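Local coordinates for chitin elicitor-binding protein (Oryza sativa subsp. japonica, PDB 5JCD) that binds chitin oligosaccharides from fungal cell walls through its LysM-containing ectodomain and helps pass the signal on to rice defense responses, at residues A[104-114]-A[126-134]; A[143-153]-A[183-194]. All coordinates share one frame; numbering follows the deposited sequence.

Interaction 1 (A[104-114]-A[126-134])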
loop_
_atom_site.group_PDB
_atom_site.type_symbol
_atom_site.label_atom_id
_atom_site.label_comp_id
_atom_site.label_asym_id
_atom_site.label_seq_id
_atom_site.Cartn_x
_atom_site.Cartn_y
_atom_site.Cartn_z
ATOM N N PHE A 104 4.235 -5.127 0.993
ATOM C CA PHE A 104 4.273 -3.662 1.029
ATOM C C PHE A 104 4.973 -3.179 2.284
ATOM O O PHE A 104 5.446 -2.049 2.338
ATOM C CB PHE A 104 2.873 -3.025 0.935
ATOM C CG PHE A 104 2.340 -2.952 -0.457
ATOM C CD1 PHE A 104 3.049 -2.278 -1.446
ATOM C CD2 PHE A 104 1.125 -3.533 -0.781
ATOM C CE1 PHE A 104 2.566 -2.203 -2.754
ATOM C CE2 PHE A 104 0.639 -3.469 -2.083
ATOM C CZ PHE A 104 1.359 -2.797 -3.069
ATOM N N VAL A 105 5.002 -4.026 3.309
ATOM C CA VAL A 105 5.811 -3.764 4.493
ATOM C C VAL A 105 6.732 -4.950 4.771
ATOM O O VAL A 105 6.437 -6.076 4.360
ATOM C CB VAL A 105 4.941 -3.544 5.731
ATOM C CG1 VAL A 105 3.973 -2.391 5.490
ATOM C CG2 VAL A 105 4.175 -4.822 6.081
ATOM N N THR A 106 7.826 -4.717 5.492
ATOM C CA THR A 106 8.644 -5.834 5.988
ATOM C C THR A 106 8.232 -6.194 7.396
ATOM O O THR A 106 7.547 -5.417 8.069
ATOM C CB THR A 106 10.116 -5.474 6.047
ATOM O OG1 THR A 106 10.292 -4.453 7.036
ATOM C CG2 THR A 106 10.590 -4.963 4.715
ATOM N N TYR A 107 8.659 -7.365 7.857
ATOM C CA TYR A 107 8.295 -7.803 9.213
ATOM C C TYR A 107 8.934 -6.896 10.250
ATOM O O TYR A 107 8.377 -6.684 11.335
ATOM C CB TYR A 107 8.643 -9.290 9.441
ATOM C CG TYR A 107 10.129 -9.561 9.539
ATOM C CD1 TYR A 107 10.826 -9.328 10.718
ATOM C CD2 TYR A 107 10.833 -10.045 8.447
ATOM C CE1 TYR A 107 12.183 -9.562 10.802
ATOM C CE2 TYR A 107 12.190 -10.282 8.515
ATOM C CZ TYR A 107 12.861 -10.040 9.699
ATOM O OH TYR A 107 14.212 -10.275 9.788
ATOM N N GLN A 108 10.088 -6.332 9.893
ATOM C CA GLN A 108 10.754 -5.327 10.718
ATOM C C GLN A 108 9.864 -4.101 10.918
ATOM O O GLN A 108 9.718 -3.609 12.039
ATOM C CB GLN A 108 12.051 -4.855 10.057
ATOM C CG GLN A 108 13.157 -5.884 9.872
ATOM C CD GLN A 108 13.042 -6.659 8.571
ATOM O OE1 GLN A 108 11.948 -6.947 8.104
ATOM N NE2 GLN A 108 14.179 -6.944 7.950
ATOM N N GLU A 109 9.260 -3.613 9.833
ATOM C CA GLU A 109 8.356 -2.468 9.927
ATOM C C GLU A 109 7.134 -2.814 10.734
ATOM O O GLU A 109 6.642 -1.991 11.490
ATOM C CB GLU A 109 7.950 -1.936 8.544
ATOM C CG GLU A 109 9.076 -1.216 7.844
ATOM C CD GLU A 109 8.832 -1.047 6.364
ATOM O OE1 GLU A 109 7.993 -1.786 5.804
ATOM O OE2 GLU A 109 9.533 -0.224 5.745
ATOM N N ILE A 110 6.612 -4.021 10.553
ATOM C CA ILE A 110 5.500 -4.431 11.397
ATOM C C ILE A 110 5.970 -4.524 12.847
ATOM O O ILE A 110 5.211 -4.265 13.775
ATOM C CB ILE A 110 4.891 -5.763 10.957
ATOM C CG1 ILE A 110 4.530 -5.697 9.475
ATOM C CG2 ILE A 110 3.675 -6.098 11.823
ATOM C CD1 ILE A 110 3.868 -6.935 8.962
ATOM N N ALA A 111 7.239 -4.874 13.030
ATOM C CA ALA A 111 7.799 -4.974 14.367
ATOM C C ALA A 111 7.895 -3.599 15.038
ATOM O O ALA A 111 7.351 -3.390 16.130
ATOM C CB ALA A 111 9.160 -5.669 14.332
ATOM N N ALA A 112 8.557 -2.659 14.368
ATOM C CA ALA A 112 8.736 -1.322 14.933
ATOM C C ALA A 112 7.408 -0.623 15.217
ATOM O O ALA A 112 7.246 -0.000 16.266
ATOM C CB ALA A 112 9.590 -0.467 14.008
ATOM N N ALA A 113 6.447 -0.781 14.310
ATOM C CA ALA A 113 5.148 -0.125 14.419
ATOM C C ALA A 113 4.293 -0.589 15.601
ATOM O O ALA A 113 3.471 0.171 16.113
ATOM C CB ALA A 113 4.372 -0.295 13.114
ATOM N N ASN A 114 4.461 -1.830 16.035
ATOM C CA ASN A 114 3.620 -2.324 17.120
ATOM C C ASN A 114 4.354 -2.384 18.450
ATOM O O ASN A 114 3.864 -2.966 19.417
ATOM C CB ASN A 114 3.007 -3.671 16.754
ATOM C CG ASN A 114 2.036 -3.569 15.596
ATOM O OD1 ASN A 114 0.845 -3.325 15.789
ATOM N ND2 ASN A 114 2.541 -3.761 14.380
ATOM N N GLN A 126 -3.964 -11.535 18.811
ATOM C CA GLN A 126 -3.395 -10.216 19.036
ATOM C C GLN A 126 -3.664 -9.316 17.811
ATOM O O GLN A 126 -3.685 -9.795 16.673
ATOM C CB GLN A 126 -1.891 -10.355 19.250
ATOM C CG GLN A 126 -1.109 -9.054 19.308
ATOM C CD GLN A 126 0.380 -9.300 19.398
ATOM O OE1 GLN A 126 0.836 -10.439 19.307
ATOM N NE2 GLN A 126 1.143 -8.241 19.594
ATOM N N THR A 127 -3.903 -8.026 18.045
ATOM C CA THR A 127 -4.108 -7.094 16.944
ATOM C C THR A 127 -2.816 -6.366 16.586
ATOM O O THR A 127 -2.114 -5.840 17.455
ATOM C CB THR A 127 -5.163 -6.035 17.267
ATOM O OG1 THR A 127 -4.802 -5.392 18.489
ATOM C CG2 THR A 127 -6.561 -6.652 17.394
ATOM N N LEU A 128 -2.513 -6.341 15.293
ATOM C CA LEU A 128 -1.320 -5.673 14.787
ATOM C C LEU A 128 -1.727 -4.512 13.873
ATOM O O LEU A 128 -2.627 -4.652 13.033
ATOM C CB LEU A 128 -0.446 -6.656 14.001
ATOM C CG LEU A 128 0.119 -7.918 14.650
ATOM C CD1 LEU A 128 0.732 -8.826 13.592
ATOM C CD2 LEU A 128 1.161 -7.545 15.689
ATOM N N TRP A 129 -1.087 -3.362 14.054
ATOM C CA TRP A 129 -1.239 -2.252 13.114
ATOM C C TRP A 129 -0.303 -2.486 11.942
ATOM O O TRP A 129 0.907 -2.563 12.127
ATOM C CB TRP A 129 -0.880 -0.921 13.782
ATOM C CG TRP A 129 -0.762 0.235 12.809
ATOM C CD1 TRP A 129 -1.518 0.444 11.680
ATOM C CD2 TRP A 129 0.190 1.313 12.855
ATOM N NE1 TRP A 129 -1.114 1.590 11.043
ATOM C CE2 TRP A 129 -0.068 2.148 11.735
ATOM C CE3 TRP A 129 1.224 1.666 13.739
ATOM C CZ2 TRP A 129 0.673 3.313 11.469
ATOM C CZ3 TRP A 129 1.964 2.830 13.476
ATOM C CH2 TRP A 129 1.683 3.638 12.342
ATOM N N ILE A 130 -0.851 -2.564 10.735
ATOM C CA ILE A 130 -0.028 -2.715 9.542
ATOM C C ILE A 130 0.223 -1.331 8.906
ATOM O O ILE A 130 -0.691 -0.713 8.370
ATOM C CB ILE A 130 -0.726 -3.643 8.520
ATOM C CG1 ILE A 130 -1.146 -4.966 9.176
ATOM C CG2 ILE A 130 0.148 -3.872 7.299
ATOM C CD1 ILE A 130 0.009 -5.783 9.765
ATOM N N PRO A 131 1.469 -0.844 8.958
ATOM C CA PRO A 131 1.776 0.484 8.415
ATOM C C PRO A 131 2.018 0.489 6.900
ATOM O O PRO A 131 3.161 0.597 6.475
ATOM C CB PRO A 131 3.084 0.836 9.116
ATOM C CG PRO A 131 3.770 -0.508 9.270
ATOM C CD PRO A 131 2.658 -1.501 9.523
ATOM N N LEU A 132 0.964 0.395 6.099
ATOM C CA LEU A 132 1.109 0.524 4.640
ATOM C C LEU A 132 1.847 1.809 4.257
ATOM O O LEU A 132 1.608 2.891 4.829
ATOM C CB LEU A 132 -0.264 0.494 3.973
ATOM C CG LEU A 132 -1.105 -0.726 4.356
ATOM C CD1 LEU A 132 -2.504 -0.592 3.832
ATOM C CD2 LEU A 132 -0.452 -1.990 3.786
ATOM N N PRO A 133 2.763 1.696 3.296
ATOM C CA PRO A 133 3.595 2.843 2.935
ATOM C C PRO A 133 2.837 3.920 2.141
ATOM O O PRO A 133 2.040 3.635 1.239
ATOM C CB PRO A 133 4.694 2.206 2.084
ATOM C CG PRO A 133 4.016 1.046 1.437
ATOM C CD PRO A 133 2.976 0.548 2.398
ATOM N N CYS A 134 3.108 5.168 2.487
ATOM C CA CYS A 134 2.434 6.282 1.858
ATOM C C CYS A 134 3.227 7.545 2.093
ATOM O O CYS A 134 4.260 7.529 2.752
ATOM C CB CYS A 134 1.004 6.450 2.414
ATOM S SG CYS A 134 0.876 6.754 4.212
#
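Asn114, which follows Ala113 of helix 107-113, grips the backbone of Trp129 with both ends of its side-chain amide. Its OD1 takes Trp129 N on a lone pair in the carbonyl plane (2.6 Å), and its ND2 gives to Trp129 O at 3.0 Å with the donor tilted 26° from that carbonyl's plane. ND2 also gives a nearly straight bond (170°) to Ile110 O, one turn back in the helix, so three bonds fix the rotation of the amide. With CG beside its own backbone N (chi1 -66°), the amide can meet strand and helix at once. Next to it, Ala113 presents its methyl to the six-membered rim of Trp129, CB to CE3 3.8 Å, while Ala113 O sits at the indole edge near the ring plane. The same methyl rests on Pro131 CG at 3.9 Å, and Pro131 CB lies over one indole face, offset toward the rim. Trp129 NE1 bonds Ser79 O, and Arg81 makes a cation-pi contact with the ring. Deeper in, Ile110 and Ile130 run alongside each other in the same direction, their CD1 methyls 4.1 Å apart. Val105 turns CG1 against Pro131 O (3.2 Å), and Phe104 CB meets Pro133 CD, although the phenyl ring leads off elsewhere. Thr106 and Glu109 close a capping box at the helix start, and Glu109 OE2 accepts from Asn2 N. Helix against strand 127-129 and the segment after it forms the second half of the beta-alpha-alpha-beta fold of this receptor's first LysM, in which Asn114 and Thr127 bind chitin.

Interaction 2 (A[143-153]-A[183-194])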
loop_
_atom_site.group_PDB
_atom_site.type_symbol
_atom_site.label_atom_id
_atom_site.label_comp_id
_atom_site.label_asym_id
_atom_site.label_seq_id
_atom_site.Cartn_x
_atom_site.Cartn_y
_atom_site.Cartn_z
ATOM N N ASN A 143 0.060 18.765 -6.219
ATOM C CA ASN A 143 -0.591 17.781 -5.376
ATOM C C ASN A 143 -0.768 16.445 -6.081
ATOM O O ASN A 143 -1.179 16.380 -7.241
ATOM C CB ASN A 143 -1.921 18.310 -4.846
ATOM C CG ASN A 143 -1.726 19.258 -3.678
ATOM O OD1 ASN A 143 -1.764 20.480 -3.826
ATOM N ND2 ASN A 143 -1.482 18.686 -2.498
ATOM N N VAL A 144 -0.413 15.378 -5.372
ATOM C CA VAL A 144 -0.494 14.035 -5.936
ATOM C C VAL A 144 -1.131 13.070 -4.945
ATOM O O VAL A 144 -1.134 13.299 -3.741
ATOM C CB VAL A 144 0.904 13.485 -6.304
ATOM C CG1 VAL A 144 1.394 14.064 -7.631
ATOM C CG2 VAL A 144 1.889 13.752 -5.178
ATOM N N MET A 145 -1.656 11.975 -5.470
ATOM C CA MET A 145 -2.025 10.849 -4.650
ATOM C C MET A 145 -0.938 9.784 -4.756
ATOM O O MET A 145 -0.659 9.291 -5.849
ATOM C CB MET A 145 -3.359 10.257 -5.113
ATOM C CG MET A 145 -3.949 9.288 -4.070
ATOM S SD MET A 145 -5.024 8.044 -4.755
ATOM C CE MET A 145 -6.152 9.027 -5.728
ATOM N N HIS A 146 -0.301 9.460 -3.639
ATOM C CA HIS A 146 0.722 8.413 -3.652
ATOM C C HIS A 146 0.162 6.990 -3.679
ATOM O O HIS A 146 -0.630 6.593 -2.832
ATOM C CB HIS A 146 1.681 8.590 -2.488
ATOM C CG HIS A 146 2.528 9.817 -2.608
ATOM N ND1 HIS A 146 3.771 9.809 -3.190
ATOM C CD2 HIS A 146 2.298 11.092 -2.215
ATOM C CE1 HIS A 146 4.288 11.027 -3.139
ATOM N NE2 HIS A 146 3.413 11.821 -2.557
ATOM N N LEU A 147 0.614 6.228 -4.661
ATOM C CA LEU A 147 0.181 4.859 -4.872
ATOM C C LEU A 147 1.357 3.918 -4.704
ATOM O O LEU A 147 2.398 4.091 -5.347
ATOM C CB LEU A 147 -0.373 4.700 -6.278
ATOM C CG LEU A 147 -0.769 3.302 -6.751
ATOM C CD1 LEU A 147 -1.975 2.794 -5.975
ATOM C CD2 LEU A 147 -1.055 3.268 -8.258
ATOM N N ALA A 148 1.191 2.946 -3.813
ATOM C CA ALA A 148 2.176 1.894 -3.608
ATOM C C ALA A 148 1.952 0.845 -4.658
ATOM O O ALA A 148 0.842 0.308 -4.771
ATOM C CB ALA A 148 2.040 1.285 -2.220
ATOM N N TYR A 149 3.004 0.562 -5.427
ATOM C CA TYR A 149 2.912 -0.312 -6.593
ATOM C C TYR A 149 3.968 -1.420 -6.551
ATOM O O TYR A 149 5.167 -1.134 -6.396
ATOM C CB TYR A 149 3.103 0.517 -7.850
ATOM C CG TYR A 149 2.996 -0.270 -9.107
ATOM C CD1 TYR A 149 1.752 -0.551 -9.661
ATOM C CD2 TYR A 149 4.136 -0.716 -9.772
ATOM C CE1 TYR A 149 1.635 -1.288 -10.829
ATOM C CE2 TYR A 149 4.033 -1.446 -10.958
ATOM C CZ TYR A 149 2.775 -1.732 -11.465
ATOM O OH TYR A 149 2.639 -2.436 -12.614
ATOM N N SER A 150 3.524 -2.676 -6.659
ATOM C CA SER A 150 4.435 -3.806 -6.709
ATOM C C SER A 150 4.767 -4.173 -8.156
ATOM O O SER A 150 3.895 -4.605 -8.894
ATOM C CB SER A 150 3.833 -5.017 -5.982
ATOM O OG SER A 150 4.707 -6.137 -6.044
ATOM N N VAL A 151 6.034 -4.031 -8.536
ATOM C CA VAL A 151 6.461 -4.270 -9.906
ATOM C C VAL A 151 6.186 -5.716 -10.353
ATOM O O VAL A 151 6.536 -6.701 -9.672
ATOM C CB VAL A 151 7.976 -3.989 -10.079
ATOM C CG1 VAL A 151 8.434 -4.453 -11.434
ATOM C CG2 VAL A 151 8.304 -2.500 -9.865
ATOM N N GLY A 152 5.536 -5.829 -11.497
ATOM C CA GLY A 152 5.245 -7.103 -12.111
ATOM C C GLY A 152 6.419 -7.647 -12.902
ATOM O O GLY A 152 7.330 -6.906 -13.256
ATOM N N LYS A 153 6.410 -8.949 -13.155
ATOM C CA LYS A 153 7.474 -9.582 -13.923
ATOM C C LYS A 153 7.491 -9.106 -15.371
ATOM O O LYS A 153 6.470 -9.116 -16.054
ATOM C CB LYS A 153 7.326 -11.106 -13.862
ATOM C CG LYS A 153 7.711 -11.857 -15.128
ATOM C CD LYS A 153 8.109 -13.297 -14.807
ATOM C CE LYS A 153 9.480 -13.354 -14.109
ATOM N NZ LYS A 153 10.625 -13.602 -15.059
ATOM N N LEU A 183 15.437 -3.142 -12.245
ATOM C CA LEU A 183 14.109 -3.223 -11.623
ATOM C C LEU A 183 13.783 -4.677 -11.273
ATOM O O LEU A 183 13.832 -5.545 -12.123
ATOM C CB LEU A 183 13.035 -2.678 -12.577
ATOM C CG LEU A 183 11.703 -2.240 -11.973
ATOM C CD1 LEU A 183 11.911 -0.985 -11.171
ATOM C CD2 LEU A 183 10.616 -2.027 -13.015
ATOM N N GLN A 184 13.461 -4.951 -10.019
ATOM C CA GLN A 184 13.069 -6.304 -9.642
ATOM C C GLN A 184 11.573 -6.530 -9.524
ATOM O O GLN A 184 10.813 -5.638 -9.134
ATOM C CB GLN A 184 13.753 -6.700 -8.348
ATOM C CG GLN A 184 15.175 -7.103 -8.575
ATOM C CD GLN A 184 15.884 -7.398 -7.301
ATOM O OE1 GLN A 184 15.318 -7.247 -6.219
ATOM N NE2 GLN A 184 17.120 -7.879 -7.410
ATOM N N MET A 185 11.164 -7.741 -9.868
ATOM C CA MET A 185 9.808 -8.177 -9.616
ATOM C C MET A 185 9.540 -8.066 -8.111
ATOM O O MET A 185 10.366 -8.454 -7.292
ATOM C CB MET A 185 9.643 -9.607 -10.084
ATOM C CG MET A 185 8.242 -10.166 -9.915
ATOM S SD MET A 185 8.208 -11.950 -10.184
ATOM C CE MET A 185 6.450 -12.279 -10.342
ATOM N N GLY A 186 8.403 -7.473 -7.750
ATOM C CA GLY A 186 8.027 -7.372 -6.354
ATOM C C GLY A 186 8.648 -6.185 -5.641
ATOM O O GLY A 186 8.309 -5.912 -4.499
ATOM N N GLN A 187 9.516 -5.453 -6.326
ATOM C CA GLN A 187 9.974 -4.163 -5.815
ATOM C C GLN A 187 8.775 -3.210 -5.653
ATOM O O GLN A 187 7.940 -3.079 -6.541
ATOM C CB GLN A 187 10.969 -3.522 -6.784
ATOM C CG GLN A 187 11.610 -2.244 -6.244
ATOM C CD GLN A 187 12.819 -1.807 -7.073
ATOM O OE1 GLN A 187 13.215 -2.488 -8.025
ATOM N NE2 GLN A 187 13.418 -0.682 -6.701
ATOM N N ILE A 188 8.718 -2.550 -4.513
ATOM C CA ILE A 188 7.644 -1.641 -4.192
ATOM C C ILE A 188 7.982 -0.212 -4.597
ATOM O O ILE A 188 8.910 0.381 -4.068
ATOM C CB ILE A 188 7.365 -1.654 -2.685
ATOM C CG1 ILE A 188 7.144 -3.093 -2.201
ATOM C CG2 ILE A 188 6.196 -0.753 -2.360
ATOM C CD1 ILE A 188 5.988 -3.810 -2.862
ATOM N N LEU A 189 7.200 0.344 -5.511
ATOM C CA LEU A 189 7.409 1.704 -5.974
ATOM C C LEU A 189 6.363 2.684 -5.394
ATOM O O LEU A 189 5.183 2.363 -5.279
ATOM C CB LEU A 189 7.342 1.729 -7.509
ATOM C CG LEU A 189 8.386 0.943 -8.323
ATOM C CD1 LEU A 189 8.214 1.169 -9.825
ATOM C CD2 LEU A 189 9.780 1.355 -7.936
ATOM N N ASP A 190 6.824 3.887 -5.077
ATOM C CA ASP A 190 5.990 5.017 -4.684
ATOM C C ASP A 190 5.677 5.799 -5.954
ATOM O O ASP A 190 6.535 6.490 -6.480
ATOM C CB ASP A 190 6.738 5.914 -3.691
ATOM C CG ASP A 190 5.972 7.217 -3.338
ATOM O OD1 ASP A 190 4.869 7.459 -3.873
ATOM O OD2 ASP A 190 6.496 8.015 -2.528
ATOM N N VAL A 191 4.452 5.659 -6.450
ATOM C CA VAL A 191 4.027 6.320 -7.680
ATOM C C VAL A 191 3.197 7.583 -7.411
ATOM O O VAL A 191 2.080 7.501 -6.895
ATOM C CB VAL A 191 3.195 5.356 -8.522
ATOM C CG1 VAL A 191 2.932 5.950 -9.879
ATOM C CG2 VAL A 191 3.945 4.056 -8.682
ATOM N N PRO A 192 3.753 8.761 -7.714
ATOM C CA PRO A 192 2.976 9.976 -7.432
ATOM C C PRO A 192 1.945 10.309 -8.527
ATOM O O PRO A 192 2.266 10.980 -9.501
ATOM C CB PRO A 192 4.053 11.068 -7.349
ATOM C CG PRO A 192 5.271 10.498 -8.005
ATOM C CD PRO A 192 5.033 9.067 -8.362
ATOM N N LEU A 193 0.716 9.836 -8.352
ATOM C CA LEU A 193 -0.354 10.086 -9.314
ATOM C C LEU A 193 -0.706 11.565 -9.354
ATOM O O LEU A 193 -1.081 12.152 -8.320
ATOM C CB LEU A 193 -1.616 9.265 -8.996
ATOM C CG LEU A 193 -1.717 7.792 -9.367
ATOM C CD1 LEU A 193 -0.420 7.047 -9.159
ATOM C CD2 LEU A 193 -2.856 7.140 -8.596
ATOM N N PRO A 194 -0.594 12.162 -10.556
ATOM C CA PRO A 194 -0.803 13.581 -10.863
ATOM C C PRO A 194 -2.155 14.025 -10.344
ATOM O O PRO A 194 -2.306 15.171 -9.912
ATOM C CB PRO A 194 -0.799 13.644 -12.392
ATOM C CG PRO A 194 -0.503 12.292 -12.881
ATOM C CD PRO A 194 -0.242 11.371 -11.747
#
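Met145, Leu147 and Tyr149 pair with Leu193, Val191 and Leu189 in the hydrogen-bonded positions of an antiparallel ladder, each pair joined by two backbone bonds. Beyond the strands the ladder runs on through Val151, whose N gives to Gln187 O and whose O accepts from Gly186 N (2.8 Å) in the type II turn 184-187. The polar contact lies on the face that also carries Ala148 and Ile188: His146 ND1 gives to Asp190 OD1 (2.7 Å, 165°), which offers its syn lone pair and lies in the imidazole plane at the ring edge, with ring and carboxylate planes 55° apart. His146 NE2 bonds Asp137 O, and Asp190 OD2 forms a salt bridge with Arg174. An alanine in place of Asp190 would probably leave Arg174 without its charge partner and His146 ND1 without its mate, the imidazole keeping its bond to Asp137 O. On the face of Leu147, Tyr149 and Val191, Leu193 CD1 meets Leu147 CB at 3.7 Å and Val191 CG2 reaches Tyr149 CB. With CG1 anti to the backbone N (chi1 171°), Val151 sets that methyl on Leu183 CD2 (3.6 Å) and CG2 on Leu189 CD1. Such an antiparallel pair, enclosing two helices in sequence, is the hallmark of the LysM fold, here the chain's second, whose chitin-binding residues include Leu183, Gln184 and Met185.

Interactions 1 and 2 belong to successive LysM units: interaction 1 packs a helix on strand 127-129 and the segment after it, interaction 2 zips the first and last strands of the second LysM together, with 145-150 also bonded to 12-20 on its other edge. Interaction 1 is largely buried and relies on apolar packing tied down by one asparagine amide; interaction 2 rests chiefly on backbone hydrogen bonds, partly buried, with exposed residues at both ends and a histidine-carboxylate hydrogen bond on one face. They meet directly through Phe104, whose ring leaves interaction 1 to pack CE1 on Ala148 CB and CD1 on Ile188 CD1, both at 3.6 Å. The weakly bonded strand 133-134 and strand 145-150 reach the same mixed sheet without pairing.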